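Local atomic coordinates of predicted component of a thermophile-specific DNA repair system, contains a RAMP domain (Methanopyrus kandleri, PDB entry 4N0L), a protein that probably binds crRNA as the Csm3 subunit of a type III-A CRISPR interference complex and may act as an RNA endonuclease. Residues P74-H82 with R141-Y151. Sequence-based numbering, arbitrary orientation.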
# COMPACT_ATOMS: atom_id res chain seq x y z
N PRO A 74 -5.74 -19.35 8.81
CA PRO A 74 -6.43 -18.66 7.71
C PRO A 74 -7.96 -18.70 7.78
O PRO A 74 -8.60 -17.75 7.32
CB PRO A 74 -5.92 -19.40 6.46
CG PRO A 74 -5.27 -20.66 6.96
CD PRO A 74 -4.77 -20.34 8.32
N ASP A 75 -8.53 -19.75 8.35
CA ASP A 75 -9.98 -19.81 8.55
C ASP A 75 -10.47 -18.63 9.40
O ASP A 75 -11.47 -18.00 9.08
CB ASP A 75 -10.39 -21.13 9.20
CG ASP A 75 -10.42 -22.29 8.22
OD1 ASP A 75 -10.21 -22.05 7.01
OD2 ASP A 75 -10.67 -23.43 8.65
N VAL A 76 -9.75 -18.34 10.47
CA VAL A 76 -10.08 -17.22 11.34
C VAL A 76 -9.81 -15.88 10.66
O VAL A 76 -10.63 -14.96 10.74
CB VAL A 76 -9.29 -17.29 12.67
CG1 VAL A 76 -9.50 -16.02 13.49
CG2 VAL A 76 -9.69 -18.52 13.47
N PHE A 77 -8.67 -15.78 9.99
CA PHE A 77 -8.25 -14.51 9.41
C PHE A 77 -9.09 -14.10 8.19
O PHE A 77 -9.43 -12.93 8.04
CB PHE A 77 -6.77 -14.58 9.02
CG PHE A 77 -6.20 -13.27 8.56
CD1 PHE A 77 -5.96 -12.25 9.47
CD2 PHE A 77 -5.90 -13.05 7.23
CE1 PHE A 77 -5.44 -11.04 9.06
CE2 PHE A 77 -5.37 -11.84 6.81
CZ PHE A 77 -5.14 -10.83 7.72
N PHE A 78 -9.41 -15.06 7.33
CA PHE A 78 -10.14 -14.75 6.10
C PHE A 78 -11.63 -15.07 6.19
O PHE A 78 -12.42 -14.58 5.37
CB PHE A 78 -9.53 -15.51 4.92
CG PHE A 78 -8.15 -15.03 4.53
CD1 PHE A 78 -7.97 -13.73 4.07
CD2 PHE A 78 -7.05 -15.86 4.63
CE1 PHE A 78 -6.71 -13.28 3.71
CE2 PHE A 78 -5.79 -15.42 4.27
CZ PHE A 78 -5.62 -14.13 3.81
N GLY A 79 -12.01 -15.86 7.18
CA GLY A 79 -13.40 -16.24 7.38
C GLY A 79 -14.06 -16.82 6.14
O GLY A 79 -13.57 -17.78 5.55
N ALA A 80 -15.16 -16.20 5.73
CA ALA A 80 -15.93 -16.67 4.59
C ALA A 80 -15.21 -16.43 3.26
O ALA A 80 -15.63 -16.94 2.22
CB ALA A 80 -17.30 -16.01 4.57
N HIS A 81 -14.14 -15.65 3.29
CA HIS A 81 -13.35 -15.39 2.09
C HIS A 81 -12.26 -16.44 1.89
O HIS A 81 -11.50 -16.38 0.91
CB HIS A 81 -12.73 -13.99 2.14
CG HIS A 81 -13.72 -12.89 1.88
ND1 HIS A 81 -13.42 -11.56 2.08
CD2 HIS A 81 -14.99 -12.92 1.42
CE1 HIS A 81 -14.47 -10.82 1.76
NE2 HIS A 81 -15.44 -11.62 1.36
N HIS A 82 -12.16 -17.37 2.84
CA HIS A 82 -11.32 -18.57 2.73
C HIS A 82 -9.81 -18.32 2.79
O HIS A 82 -9.16 -18.68 3.77
CB HIS A 82 -11.66 -19.34 1.44
CG HIS A 82 -13.05 -19.89 1.40
ND1 HIS A 82 -13.38 -21.11 1.95
CD2 HIS A 82 -14.19 -19.38 0.90
CE1 HIS A 82 -14.67 -21.33 1.78
NE2 HIS A 82 -15.19 -20.29 1.14
N ARG A 141 -21.72 -21.32 1.22
CA ARG A 141 -21.48 -19.88 1.36
C ARG A 141 -20.35 -19.53 2.33
O ARG A 141 -19.90 -18.38 2.36
CB ARG A 141 -22.77 -19.18 1.80
CG ARG A 141 -23.82 -19.06 0.69
CD ARG A 141 -25.09 -18.38 1.17
NE ARG A 141 -25.92 -19.25 2.01
CZ ARG A 141 -26.20 -19.02 3.29
NH1 ARG A 141 -25.71 -17.94 3.89
NH2 ARG A 141 -26.96 -19.87 3.97
N GLY A 142 -19.89 -20.50 3.12
CA GLY A 142 -18.89 -20.21 4.13
C GLY A 142 -17.90 -21.34 4.34
O GLY A 142 -17.46 -21.99 3.39
N LEU A 143 -17.55 -21.58 5.60
CA LEU A 143 -16.53 -22.58 5.95
C LEU A 143 -17.14 -23.93 6.34
O LEU A 143 -16.44 -24.94 6.38
CB LEU A 143 -15.65 -22.07 7.08
CG LEU A 143 -14.81 -20.83 6.75
CD1 LEU A 143 -13.97 -20.40 7.94
CD2 LEU A 143 -13.93 -21.10 5.54
N GLY A 144 -18.44 -23.93 6.63
CA GLY A 144 -19.10 -25.13 7.08
C GLY A 144 -19.08 -25.24 8.59
O GLY A 144 -19.49 -26.26 9.16
N TYR A 145 -18.61 -24.18 9.24
CA TYR A 145 -18.54 -24.12 10.70
C TYR A 145 -18.22 -22.70 11.12
O TYR A 145 -17.86 -21.86 10.29
CB TYR A 145 -17.49 -25.09 11.25
CG TYR A 145 -16.07 -24.60 11.10
CD1 TYR A 145 -15.38 -24.77 9.91
CD2 TYR A 145 -15.42 -23.99 12.16
CE1 TYR A 145 -14.08 -24.33 9.78
CE2 TYR A 145 -14.12 -23.54 12.04
CZ TYR A 145 -13.45 -23.71 10.84
OH TYR A 145 -12.16 -23.27 10.72
N ASP A 146 -18.33 -22.42 12.41
CA ASP A 146 -18.06 -21.09 12.93
C ASP A 146 -16.73 -21.06 13.67
O ASP A 146 -16.60 -21.64 14.75
CB ASP A 146 -19.20 -20.63 13.85
CG ASP A 146 -18.95 -19.26 14.45
OD1 ASP A 146 -19.42 -19.01 15.58
OD2 ASP A 146 -18.30 -18.43 13.79
N PRO A 147 -15.73 -20.38 13.08
CA PRO A 147 -14.38 -20.32 13.66
C PRO A 147 -14.23 -19.21 14.69
O PRO A 147 -13.16 -19.09 15.30
CB PRO A 147 -13.51 -20.04 12.44
CG PRO A 147 -14.38 -19.19 11.57
CD PRO A 147 -15.79 -19.71 11.77
N TYR A 148 -15.27 -18.41 14.88
CA TYR A 148 -15.18 -17.24 15.76
C TYR A 148 -15.85 -17.45 17.11
O TYR A 148 -16.11 -16.49 17.84
CB TYR A 148 -15.80 -16.03 15.05
CG TYR A 148 -15.09 -15.68 13.77
CD1 TYR A 148 -13.71 -15.53 13.73
CD2 TYR A 148 -15.80 -15.51 12.59
CE1 TYR A 148 -13.06 -15.21 12.56
CE2 TYR A 148 -15.16 -15.19 11.41
CZ TYR A 148 -13.78 -15.04 11.40
OH TYR A 148 -13.13 -14.72 10.23
N GLY A 149 -16.12 -18.71 17.46
CA GLY A 149 -16.79 -19.04 18.70
C GLY A 149 -16.05 -18.53 19.92
O GLY A 149 -16.65 -17.99 20.85
N ARG A 150 -14.73 -18.69 19.92
CA ARG A 150 -13.90 -18.29 21.06
C ARG A 150 -13.76 -16.77 21.18
O ARG A 150 -13.31 -16.27 22.20
CB ARG A 150 -12.51 -18.92 20.95
CG ARG A 150 -11.65 -18.30 19.87
CD ARG A 150 -10.33 -19.03 19.70
NE ARG A 150 -9.38 -18.69 20.75
CZ ARG A 150 -8.17 -19.23 20.87
NH1 ARG A 150 -7.77 -20.15 20.00
NH2 ARG A 150 -7.37 -18.86 21.85
N TYR A 151 -14.12 -16.05 20.12
CA TYR A 151 -14.00 -14.59 20.14
C TYR A 151 -15.33 -13.91 20.43
O TYR A 151 -15.36 -12.79 20.95
CB TYR A 151 -13.42 -14.09 18.81
CG TYR A 151 -12.11 -14.76 18.45
CD1 TYR A 151 -10.95 -14.48 19.16
CD2 TYR A 151 -12.04 -15.69 17.42
CE1 TYR A 151 -9.75 -15.09 18.85
CE2 TYR A 151 -10.84 -16.31 17.10
CZ TYR A 151 -9.70 -16.00 17.82
OH TYR A 151 -8.51 -16.61 17.50
O HOH W 1 -17.77 -21.19 0.33
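The hydroxyl of Tyr148 donates a hydrogen bond to the carbonyl oxygen of Val76 (OH to O 2.6 Å), tying the loop 141-151 to the short helix 74-78 in the zinc-bearing part of this RAMP protein. The oxygen lies at the edge of the ring, in its plane, whereas the donor sits 35° out of the carbonyl plane. Next to this bond, Val76 CG1, anti to the backbone N (chi1 172°), meets Tyr148 CE1 at 3.8 Å and Tyr151 CE2 at 3.9 Å, while CG2 lies more loosely beside Pro147. Pro147 CG lies over the centre of one face of the Tyr148 ring. At the helix start, Tyr145 OH donates to Asp75 OD2 (2.6 Å) on the anti side, tilted somewhat out of the carboxylate plane, the carboxylate and ring planes 59° apart. The methyls of Leu143 lie against backbone oxygens of the helix and the turn after it, CD1 near Asp75 O and CD2 3.3 Å from Gly79 O. Gly79 leaves the helix with positive phi, its CA 3.2 Å from Tyr148 OH.

Further out, an Asx turn at Asp146 shapes the loop before Tyr148, and helix 133-137 and Phe130 also pack against Tyr148. Phe77 stacks on the zinc ligand His86, and its backbone O is hydrogen-bonded to His86 ND1. At the far end a water joins His82 NE2 (2.9 Å) to Gly142 O, to which it donates.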